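Local coordinates for enterobactin synthetase component F-related protein (Vibrio cholerae serotype O1, PDB 4OXI), which probably activates glycine with ATP as an adenylation-domain ligase, and is seen here holding glycyl-adenosine-5'-phosphate, at residues Tyr124-Ala129 / Asp263-Leu268; Ala101-Arg106 / Ile148-Gln153; Tyr216-Gln221 / Ile232-Ser237. All blocks are in the same frame, centred on the assembly; numbering follows the deposited sequence.

Contact 1 of 3, residues Tyr124-Ala129 / Asp263-Leu268; sequences YIPLNA and DLTFDL. With GAP (glycyl-adenosine-5'-phosphate), chain B.
Pro-126 lays the CB-CG side of its ring against the peptide that joins Leu-264 to Thr-265, with CG 3.3 Å from Leu-264 O. Next to it, Pro-126 CB meets Leu-264 CB at 4.1 Å, an apolar touch. Thr-265 approaches the backbone beyond the proline through its methyl: CG2 stands 3.5 Å from Asn-128 N and also lies near the carbonyl of Pro-126. Its chi1 of 47° puts CG2 anti to the carbonyl carbon, which sends the methyl to the backbone of 126-128, while OG1 takes the place between N and C. The side chains of Asn-128 and Thr-265 run at about a right angle to each other, and the amide of Asn-128 turns its OD1 to the backbone N of Arg-130, two residues on. A water supplies the polar link: it lies at the edge of the Tyr-124 ring, 2.8 Å from Tyr-124 OH, and donates to Leu-264 O at 2.7 Å.

Asp-263 to Phe-266 form a type I beta turn, closed by Phe-266 N to Asp-263 O at 3.0 Å, whose last residue already belongs to the ligand pocket. There Asp-267 OD1 accepts a hydrogen bond of 2.7 Å from the amino N of glycyl-adenosine-5'-phosphate. This probably matches the aspartate that holds the substrate amino group in amino-acid-activating adenylation domains of nonribosomal peptide synthetases. The Phe-266 ring has Leu-268 CG over one face, toward the rim, and meets the glycyl carbonyl O at its edge. Asp-267 OD2 has a weak bond from Ile-367 N, which helps to fix the carboxylate. The chemistry is thus divided: apolar packing and one shared water join the turn to the end of strand 123-126 and the residues just after it, while the carboxylate that follows would stabilise a positively charged glycyl amino group.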
loop_
_atom_site.group_PDB
_atom_site.type_symbol
_atom_site.label_atom_id
_atom_site.label_comp_id
_atom_site.label_asym_id
_atom_site.label_seq_id
_atom_site.Cartn_x
_atom_site.Cartn_y
_atom_site.Cartn_z
ATOM N N TYR A 124 7.298 -0.260 11.491
ATOM C CA TYR A 124 7.857 0.674 10.529
ATOM C C TYR A 124 6.808 1.610 9.946
ATOM O O TYR A 124 5.632 1.261 9.834
ATOM C CB TYR A 124 8.713 -0.018 9.456
ATOM C CG TYR A 124 7.974 -0.670 8.300
ATOM C CD1 TYR A 124 7.673 0.052 7.143
ATOM C CD2 TYR A 124 7.637 -2.026 8.338
ATOM C CE1 TYR A 124 7.017 -0.547 6.071
ATOM C CE2 TYR A 124 6.977 -2.640 7.265
ATOM C CZ TYR A 124 6.682 -1.893 6.143
ATOM O OH TYR A 124 6.053 -2.492 5.084
ATOM N N ILE A 125 7.256 2.810 9.598
ATOM C CA ILE A 125 6.385 3.854 9.085
ATOM C C ILE A 125 6.996 4.427 7.808
ATOM O O ILE A 125 7.911 5.246 7.856
ATOM C CB ILE A 125 6.239 4.977 10.122
ATOM C CG1 ILE A 125 5.851 4.382 11.484
ATOM C CG2 ILE A 125 5.194 6.024 9.669
ATOM C CD1 ILE A 125 6.137 5.287 12.637
ATOM N N PRO A 126 6.506 3.983 6.650
ATOM C CA PRO A 126 7.124 4.490 5.423
ATOM C C PRO A 126 6.699 5.931 5.164
ATOM O O PRO A 126 5.526 6.258 5.339
ATOM C CB PRO A 126 6.559 3.559 4.339
ATOM C CG PRO A 126 5.261 3.060 4.883
ATOM C CD PRO A 126 5.447 2.988 6.386
ATOM N N LEU A 127 7.633 6.779 4.750
ATOM C CA LEU A 127 7.322 8.182 4.485
ATOM C C LEU A 127 7.216 8.399 2.976
ATOM O O LEU A 127 8.011 7.849 2.210
ATOM C CB LEU A 127 8.437 9.068 5.054
ATOM C CG LEU A 127 8.706 8.940 6.549
ATOM C CD1 LEU A 127 9.951 9.723 6.984
ATOM C CD2 LEU A 127 7.483 9.403 7.341
ATOM N N ASN A 128 6.248 9.194 2.532
ATOM C CA ASN A 128 6.065 9.390 1.092
ATOM C C ASN A 128 7.286 10.047 0.458
ATOM O O ASN A 128 7.862 10.972 1.036
ATOM C CB ASN A 128 4.813 10.223 0.824
ATOM C CG ASN A 128 4.355 10.126 -0.612
ATOM O OD1 ASN A 128 5.023 10.620 -1.526
ATOM N ND2 ASN A 128 3.218 9.477 -0.824
ATOM N N ALA A 129 7.679 9.580 -0.726
ATOM C CA ALA A 129 8.865 10.116 -1.415
ATOM C C ALA A 129 8.721 11.600 -1.732
ATOM O O ALA A 129 9.714 12.307 -1.905
ATOM C CB ALA A 129 9.156 9.331 -2.710
ATOM N N ASP A 263 4.766 1.876 -4.464
ATOM C CA ASP A 263 5.454 2.664 -3.437
ATOM C C ASP A 263 5.321 1.990 -2.068
ATOM O O ASP A 263 4.320 1.312 -1.794
ATOM C CB ASP A 263 4.868 4.088 -3.373
ATOM C CG ASP A 263 5.108 4.899 -4.667
ATOM O OD1 ASP A 263 6.131 4.669 -5.368
ATOM O OD2 ASP A 263 4.269 5.774 -4.982
ATOM N N LEU A 264 6.331 2.166 -1.218
ATOM C CA LEU A 264 6.345 1.580 0.128
ATOM C C LEU A 264 5.239 2.139 1.030
ATOM O O LEU A 264 4.886 1.526 2.030
ATOM C CB LEU A 264 7.718 1.778 0.786
ATOM C CG LEU A 264 8.857 1.013 0.087
ATOM C CD1 LEU A 264 10.209 1.381 0.668
ATOM C CD2 LEU A 264 8.652 -0.489 0.186
ATOM N N THR A 265 4.701 3.305 0.683
ATOM C CA THR A 265 3.571 3.877 1.420
ATOM C C THR A 265 2.238 3.220 1.057
ATOM O O THR A 265 1.224 3.525 1.672
ATOM C CB THR A 265 3.410 5.394 1.133
ATOM O OG1 THR A 265 3.488 5.621 -0.281
ATOM C CG2 THR A 265 4.495 6.213 1.849
ATOM N N PHE A 266 2.235 2.362 0.035
ATOM C CA PHE A 266 1.012 1.676 -0.431
ATOM C C PHE A 266 1.141 0.228 0.041
ATOM O O PHE A 266 2.216 -0.381 -0.127
ATOM C CB PHE A 266 0.955 1.720 -1.969
ATOM C CG PHE A 266 -0.371 1.303 -2.565
ATOM C CD1 PHE A 266 -1.520 1.195 -1.780
ATOM C CD2 PHE A 266 -0.469 1.012 -3.925
ATOM C CE1 PHE A 266 -2.747 0.806 -2.337
ATOM C CE2 PHE A 266 -1.693 0.624 -4.495
ATOM C CZ PHE A 266 -2.831 0.524 -3.697
ATOM N N ASP A 267 0.086 -0.333 0.637
ATOM C CA ASP A 267 0.240 -1.654 1.247
ATOM C C ASP A 267 0.465 -2.822 0.269
ATOM O O ASP A 267 0.842 -3.909 0.695
ATOM C CB ASP A 267 -0.841 -1.962 2.300
ATOM C CG ASP A 267 -2.223 -2.179 1.700
ATOM O OD1 ASP A 267 -2.376 -2.139 0.453
ATOM O OD2 ASP A 267 -3.169 -2.415 2.493
ATOM N N LEU A 268 0.271 -2.597 -1.030
ATOM C CA LEU A 268 0.670 -3.598 -2.028
ATOM C C LEU A 268 2.151 -3.934 -1.921
ATOM O O LEU A 268 2.560 -5.054 -2.246
ATOM C CB LEU A 268 0.360 -3.135 -3.448
ATOM C CG LEU A 268 -1.119 -2.908 -3.802
ATOM C CD1 LEU A 268 -1.281 -2.810 -5.315
ATOM C CD2 LEU A 268 -2.001 -4.019 -3.248
HETATM N N GAP B . -4.996 -2.538 -0.218
HETATM C CA GAP B . -5.180 -2.398 -1.693
HETATM C C GAP B . -5.761 -1.020 -1.942
HETATM O O GAP B . -5.994 -0.595 -3.059
HETATM P PA GAP B . -6.601 1.298 -0.726
HETATM O O1A GAP B . -7.019 1.465 0.714
HETATM O O2A GAP B . -5.597 2.249 -1.357
HETATM O O3A GAP B . -6.049 -0.206 -0.775
HETATM C "C5'" GAP B . -9.093 0.574 -1.097
HETATM O "O5'" GAP B . -7.958 1.287 -1.589
HETATM C "C4'" GAP B . -10.249 0.775 -2.057
HETATM O "O4'" GAP B . -9.817 0.482 -3.388
HETATM C "C3'" GAP B . -11.387 -0.195 -1.831
HETATM O "O3'" GAP B . -12.260 0.265 -0.800
HETATM C "C2'" GAP B . -12.043 -0.235 -3.201
HETATM O "O2'" GAP B . -12.813 0.938 -3.414
HETATM C "C1'" GAP B . -10.889 -0.066 -4.154
HETATM N N9 GAP B . -10.476 -1.392 -4.664
HETATM C C8 GAP B . -9.465 -2.138 -4.180
HETATM N N7 GAP B . -9.332 -3.294 -4.878
HETATM C C5 GAP B . -10.293 -3.297 -5.828
HETATM C C6 GAP B . -10.724 -4.227 -6.892
HETATM N N6 GAP B . -10.068 -5.400 -7.101
HETATM N N1 GAP B . -11.777 -3.852 -7.657
HETATM C C2 GAP B . -12.428 -2.681 -7.466
HETATM N N3 GAP B . -12.084 -1.793 -6.513
HETATM C C4 GAP B . -11.042 -2.040 -5.683
HETATM O O HOH W 1 5.741 -0.929 2.797
#

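Contact 2 of 3, residues Ala101-Arg106 / Ile148-Gln153; sequences AILSVR and IMVDAQ
Asp-151 OD2 is gripped from two directions, by Ser-104 OG, which donates to it at 2.7 Å, and by a water that donates at the same distance. The serine hydroxyl comes from above the carboxylate plane, 39° out of it, and the water in turn accepts from Val-105 N, so the carboxylate reaches both a side chain and the backbone of 101-106. Ser-104 chi1 of 166° swings OG beside its own carbonyl carbon and towards the aspartate. The other oxygen, OD1, has a weak bond from Gln-154 N.

Upstream, the segments pair as parallel strands, neighbours in a five-stranded parallel sheet, and the contact lies at their C-terminal ends. Met-149 N donates to Ala-101 O at 2.8 Å, and Met-149 O receives Leu-103 N at 3.0 Å together with a weaker bond from Ser-104 N. Leu-103 leans over the Ile-148 and Val-150 side: its CB meets Ile-148 CG2 at 3.9 Å, and its CD2 reaches Val-150 CG1 at 4.0 Å, the two side chains crossing at a slant. Helices 133-142 and 155-164 cover these aliphatic groups, and helix 108-119 packs on Ile-102 and Ser-104.

Where the regular pairing of strands 99-102 and 147-149 ends, a buried carboxylate takes over the joining of the two segments; the two donors on OD2 should offset part of its negative charge, although Asp-107 brings a second carboxylate close.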
loop_
_atom_site.group_PDB
_atom_site.type_symbol
_atom_site.label_atom_id
_atom_site.label_comp_id
_atom_site.label_asym_id
_atom_site.label_seq_id
_atom_site.Cartn_x
_atom_site.Cartn_y
_atom_site.Cartn_z
ATOM N N ALA A 101 10.663 5.348 11.286
ATOM C CA ALA A 101 10.163 5.905 10.036
ATOM C C ALA A 101 11.194 5.682 8.940
ATOM O O ALA A 101 12.399 5.727 9.182
ATOM C CB ALA A 101 9.855 7.365 10.184
ATOM N N ILE A 102 10.725 5.420 7.734
ATOM C CA ILE A 102 11.641 5.085 6.654
ATOM C C ILE A 102 11.560 6.107 5.535
ATOM O O ILE A 102 10.556 6.173 4.832
ATOM C CB ILE A 102 11.357 3.675 6.108
ATOM C CG1 ILE A 102 11.403 2.656 7.261
ATOM C CG2 ILE A 102 12.366 3.319 5.014
ATOM C CD1 ILE A 102 11.426 1.229 6.807
ATOM N N LEU A 103 12.613 6.911 5.393
ATOM C CA LEU A 103 12.652 8.003 4.419
ATOM C C LEU A 103 13.218 7.486 3.093
ATOM O O LEU A 103 12.855 7.944 2.005
ATOM C CB LEU A 103 13.527 9.151 4.952
ATOM C CG LEU A 103 13.580 10.474 4.171
ATOM C CD1 LEU A 103 12.252 11.211 4.250
ATOM C CD2 LEU A 103 14.714 11.357 4.697
ATOM N N SER A 104 14.123 6.529 3.201
ATOM C CA SER A 104 14.697 5.866 2.039
ATOM C C SER A 104 13.593 5.242 1.192
ATOM O O SER A 104 12.628 4.692 1.740
ATOM C CB SER A 104 15.654 4.779 2.517
ATOM O OG SER A 104 15.980 3.914 1.443
ATOM N N VAL A 105 13.720 5.335 -0.131
ATOM C CA VAL A 105 12.773 4.692 -1.043
ATOM C C VAL A 105 13.478 3.982 -2.203
ATOM O O VAL A 105 14.499 4.460 -2.688
ATOM C CB VAL A 105 11.745 5.702 -1.617
ATOM C CG1 VAL A 105 10.842 6.221 -0.506
ATOM C CG2 VAL A 105 12.454 6.855 -2.330
ATOM N N ARG A 106 12.925 2.839 -2.628
ATOM C CA ARG A 106 13.437 2.062 -3.770
ATOM C C ARG A 106 14.930 1.876 -3.708
ATOM O O ARG A 106 15.633 2.001 -4.712
ATOM C CB ARG A 106 13.022 2.686 -5.110
ATOM C CG ARG A 106 11.510 2.549 -5.335
ATOM C CD ARG A 106 11.016 3.073 -6.670
ATOM N NE ARG A 106 9.560 3.205 -6.601
ATOM C CZ ARG A 106 8.702 2.193 -6.723
ATOM N NH1 ARG A 106 9.142 0.955 -6.958
ATOM N NH2 ARG A 106 7.399 2.427 -6.617
ATOM N N ILE A 148 14.619 7.639 12.283
ATOM C CA ILE A 148 14.450 7.664 10.842
ATOM C C ILE A 148 15.589 6.960 10.122
ATOM O O ILE A 148 16.772 7.277 10.353
ATOM C CB ILE A 148 14.375 9.100 10.322
ATOM C CG1 ILE A 148 13.399 9.924 11.156
ATOM C CG2 ILE A 148 13.911 9.117 8.851
ATOM C CD1 ILE A 148 13.211 11.363 10.597
ATOM N N MET A 149 15.230 6.010 9.255
ATOM C CA MET A 149 16.203 5.354 8.387
ATOM C C MET A 149 16.343 6.127 7.090
ATOM O O MET A 149 15.345 6.393 6.401
ATOM C CB MET A 149 15.752 3.935 8.038
ATOM C CG MET A 149 16.775 3.182 7.218
ATOM S SD MET A 149 18.002 2.443 8.299
ATOM C CE MET A 149 19.108 1.727 7.083
ATOM N N VAL A 150 17.576 6.468 6.739
ATOM C CA VAL A 150 17.823 7.277 5.554
ATOM C C VAL A 150 18.829 6.568 4.664
ATOM O O VAL A 150 19.318 5.484 5.010
ATOM C CB VAL A 150 18.340 8.696 5.934
ATOM C CG1 VAL A 150 17.402 9.342 6.938
ATOM C CG2 VAL A 150 19.752 8.628 6.525
ATOM N N ASP A 151 19.123 7.176 3.516
ATOM C CA ASP A 151 20.221 6.743 2.641
ATOM C C ASP A 151 20.776 7.975 1.943
ATOM O O ASP A 151 20.241 9.070 2.125
ATOM C CB ASP A 151 19.735 5.729 1.603
ATOM C CG ASP A 151 18.617 6.284 0.708
ATOM O OD1 ASP A 151 18.582 7.501 0.428
ATOM O OD2 ASP A 151 17.754 5.496 0.269
ATOM N N ALA A 152 21.805 7.799 1.119
ATOM C CA ALA A 152 22.479 8.929 0.470
ATOM C C ALA A 152 21.557 9.805 -0.385
ATOM O O ALA A 152 21.700 11.027 -0.408
ATOM C CB ALA A 152 23.654 8.430 -0.358
ATOM N N GLN A 153 20.598 9.192 -1.070
ATOM C CA GLN A 153 19.695 9.942 -1.935
ATOM C C GLN A 153 18.780 10.898 -1.147
ATOM O O GLN A 153 18.310 11.908 -1.682
ATOM C CB GLN A 153 18.888 8.968 -2.818
ATOM C CG GLN A 153 17.617 9.545 -3.425
ATOM C CD GLN A 153 16.879 8.551 -4.333
ATOM O OE1 GLN A 153 17.438 7.528 -4.739
ATOM N NE2 GLN A 153 15.618 8.857 -4.655
HETATM O O HOH W 2 16.024 6.565 -1.436
#

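Contact 3 of 3, residues Tyr216-Gln221 / Ile232-Ser237; sequences YAYIMQ and IAVSYS
Strands 218-221 and 232-235 run antiparallel, their axes 4.7 Å apart at closest approach, and a classic beta bulge sets Ala-217 and Tyr-218 together against Val-234. At the bulge Val-234 O takes a bond of 2.7 Å from Ala-217 N and a weak one from Tyr-218 N. Regular pairing follows, with Val-234 N donating to Tyr-218 O and Met-220 exchanging a bond each way with Ile-232.

Three CH-pi contacts fill out the hairpin, each with an aliphatic group over a tyrosine face. Ala-233 CB sits 3.4 Å from the centroid of the Tyr-216 ring, only 5° off its normal, and the same carbon also touches Ile-219 CG1 at 3.9 Å. In the same manner Ala-217 CB lies over the centre of the Tyr-236 ring, 3.6 Å from the centroid. The third differs: Val-234 CB is displaced toward the rim of Tyr-218, 21° off the normal; its CG1 lies by CZ and 3.5 Å from Tyr-218 OH, its CG2 by CE1 and OH. Tyr-218 chi1 of 60° stands CG between N and the carbonyl carbon and carries the ring back across the valine of the partner strand.

Ile-232 touches Thr-363 and Glu-364 in a loop, its side chain about 6 Å from the bound glycyl-adenosine-5'-phosphate. The turn between the strands carries the glycine- and serine/threonine-rich phosphate-binding signature of AMP-binding enzymes, here TSGSTGKPK. Ser-235 is the N-cap of helix 236-249, so the hairpin runs directly into that helix, where Tyr-236 OH bonds to Met-122 O. On the other edge, strand 216-222 pairs with Tyr-124 of strand 123-126 through Ala-217 and Ile-219. Tyr-218 and Met-220 pack on Val-270 of helix 268-279, and Tyr-216 and Ile-219 rest on Arg-99 of strand 99-102.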
loop_
_atom_site.group_PDB
_atom_site.type_symbol
_atom_site.label_atom_id
_atom_site.label_comp_id
_atom_site.label_asym_id
_atom_site.label_seq_id
_atom_site.Cartn_x
_atom_site.Cartn_y
_atom_site.Cartn_z
ATOM N N TYR A 216 2.008 -3.435 16.574
ATOM C CA TYR A 216 1.893 -2.973 15.194
ATOM C C TYR A 216 3.135 -3.337 14.377
ATOM O O TYR A 216 4.272 -3.103 14.818
ATOM C CB TYR A 216 1.715 -1.464 15.176
ATOM C CG TYR A 216 0.483 -0.961 15.901
ATOM C CD1 TYR A 216 -0.724 -1.654 15.834
ATOM C CD2 TYR A 216 0.521 0.218 16.637
ATOM C CE1 TYR A 216 -1.867 -1.186 16.498
ATOM C CE2 TYR A 216 -0.608 0.692 17.302
ATOM C CZ TYR A 216 -1.797 -0.010 17.220
ATOM O OH TYR A 216 -2.911 0.469 17.858
ATOM N N ALA A 217 2.919 -3.889 13.181
ATOM C CA ALA A 217 4.021 -4.203 12.270
ATOM C C ALA A 217 4.370 -2.994 11.397
ATOM O O ALA A 217 5.555 -2.734 11.112
ATOM C CB ALA A 217 3.679 -5.421 11.399
ATOM N N TYR A 218 3.346 -2.260 10.964
ATOM C CA TYR A 218 3.588 -1.036 10.201
ATOM C C TYR A 218 2.430 -0.077 10.346
ATOM O O TYR A 218 1.321 -0.486 10.681
ATOM C CB TYR A 218 3.834 -1.334 8.709
ATOM C CG TYR A 218 2.694 -2.039 7.983
ATOM C CD1 TYR A 218 1.694 -1.316 7.336
ATOM C CD2 TYR A 218 2.630 -3.422 7.934
ATOM C CE1 TYR A 218 0.663 -1.961 6.666
ATOM C CE2 TYR A 218 1.595 -4.081 7.264
ATOM C CZ TYR A 218 0.618 -3.341 6.641
ATOM O OH TYR A 218 -0.404 -3.989 5.980
ATOM N N ILE A 219 2.682 1.202 10.092
ATOM C CA ILE A 219 1.601 2.181 10.115
ATOM C C ILE A 219 1.532 2.930 8.795
ATOM O O ILE A 219 2.507 3.567 8.383
ATOM C CB ILE A 219 1.805 3.206 11.249
ATOM C CG1 ILE A 219 1.917 2.485 12.603
ATOM C CG2 ILE A 219 0.688 4.238 11.229
ATOM C CD1 ILE A 219 2.432 3.380 13.735
ATOM N N MET A 220 0.375 2.872 8.147
ATOM C CA MET A 220 0.164 3.550 6.878
ATOM C C MET A 220 -0.599 4.828 7.126
ATOM O O MET A 220 -1.154 5.037 8.208
ATOM C CB MET A 220 -0.654 2.679 5.918
ATOM C CG MET A 220 0.080 1.452 5.406
ATOM S SD MET A 220 1.784 1.786 4.890
ATOM C CE MET A 220 2.055 0.317 3.882
ATOM N N GLN A 221 -0.629 5.692 6.121
ATOM C CA GLN A 221 -1.541 6.811 6.174
ATOM C C GLN A 221 -2.308 6.993 4.877
ATOM O O GLN A 221 -1.863 6.606 3.796
ATOM C CB GLN A 221 -0.863 8.106 6.626
ATOM C CG GLN A 221 0.347 8.531 5.855
ATOM C CD GLN A 221 0.936 9.844 6.393
ATOM O OE1 GLN A 221 1.195 10.005 7.611
ATOM N NE2 GLN A 221 1.130 10.796 5.487
ATOM N N ILE A 232 -3.426 4.205 9.856
ATOM C CA ILE A 232 -3.896 2.842 9.970
ATOM C C ILE A 232 -2.733 1.981 10.425
ATOM O O ILE A 232 -1.760 1.786 9.684
ATOM C CB ILE A 232 -4.390 2.357 8.612
ATOM C CG1 ILE A 232 -5.612 3.175 8.182
ATOM C CG2 ILE A 232 -4.721 0.884 8.647
ATOM C CD1 ILE A 232 -5.960 2.995 6.716
ATOM N N ALA A 233 -2.827 1.489 11.655
ATOM C CA ALA A 233 -1.789 0.660 12.222
ATOM C C ALA A 233 -2.192 -0.807 12.068
ATOM O O ALA A 233 -3.228 -1.221 12.577
ATOM C CB ALA A 233 -1.575 1.015 13.685
ATOM N N VAL A 234 -1.364 -1.575 11.363
ATOM C CA VAL A 234 -1.639 -2.964 11.046
ATOM C C VAL A 234 -0.790 -3.859 11.956
ATOM O O VAL A 234 0.430 -3.694 12.043
ATOM C CB VAL A 234 -1.303 -3.247 9.565
ATOM C CG1 VAL A 234 -1.412 -4.740 9.249
ATOM C CG2 VAL A 234 -2.214 -2.436 8.652
ATOM N N SER A 235 -1.430 -4.794 12.647
ATOM C CA SER A 235 -0.727 -5.604 13.653
ATOM C C SER A 235 0.011 -6.757 13.011
ATOM O O SER A 235 -0.213 -7.071 11.844
ATOM C CB SER A 235 -1.722 -6.194 14.642
ATOM O OG SER A 235 -2.495 -7.167 13.973
ATOM N N TYR A 236 0.890 -7.406 13.770
ATOM C CA TYR A 236 1.521 -8.625 13.272
ATOM C C TYR A 236 0.498 -9.703 12.947
ATOM O O TYR A 236 0.627 -10.375 11.921
ATOM C CB TYR A 236 2.613 -9.136 14.227
ATOM C CG TYR A 236 3.898 -8.357 14.062
ATOM C CD1 TYR A 236 4.837 -8.730 13.106
ATOM C CD2 TYR A 236 4.153 -7.225 14.827
ATOM C CE1 TYR A 236 6.011 -8.020 12.933
ATOM C CE2 TYR A 236 5.322 -6.503 14.666
ATOM C CZ TYR A 236 6.250 -6.912 13.710
ATOM O OH TYR A 236 7.417 -6.203 13.531
ATOM N N SER A 237 -0.528 -9.870 13.780
ATOM C CA SER A 237 -1.514 -10.917 13.468
ATOM C C SER A 237 -2.346 -10.561 12.230
ATOM O O SER A 237 -2.670 -11.447 11.450
ATOM C CB SER A 237 -2.411 -11.271 14.661
ATOM O OG SER A 237 -3.182 -10.159 15.064
#

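All three contacts are largely buried, though contact 2 alone has an exposed touching residue, Gln-153; contact 1 lies nearest the centre of the chain, about 7 Å from it, against about 11 Å for contact 3 and 17 Å for contact 2. Contacts 1 and 2 share a parallel sheet through neighbouring strands 123-126 and 99-102, and a salt bridge from Arg-106 to Asp-263 also ties them. Contact 3 meets contact 1 along Tyr-124 and does not touch contact 2. Their chemistry differs: contact 2 combines strand pairing with a carboxylate, contact 3 adds aliphatic groups over tyrosine faces to antiparallel pairing, and contact 1 relies on packing and one water, with 263-268 running on to the ligand.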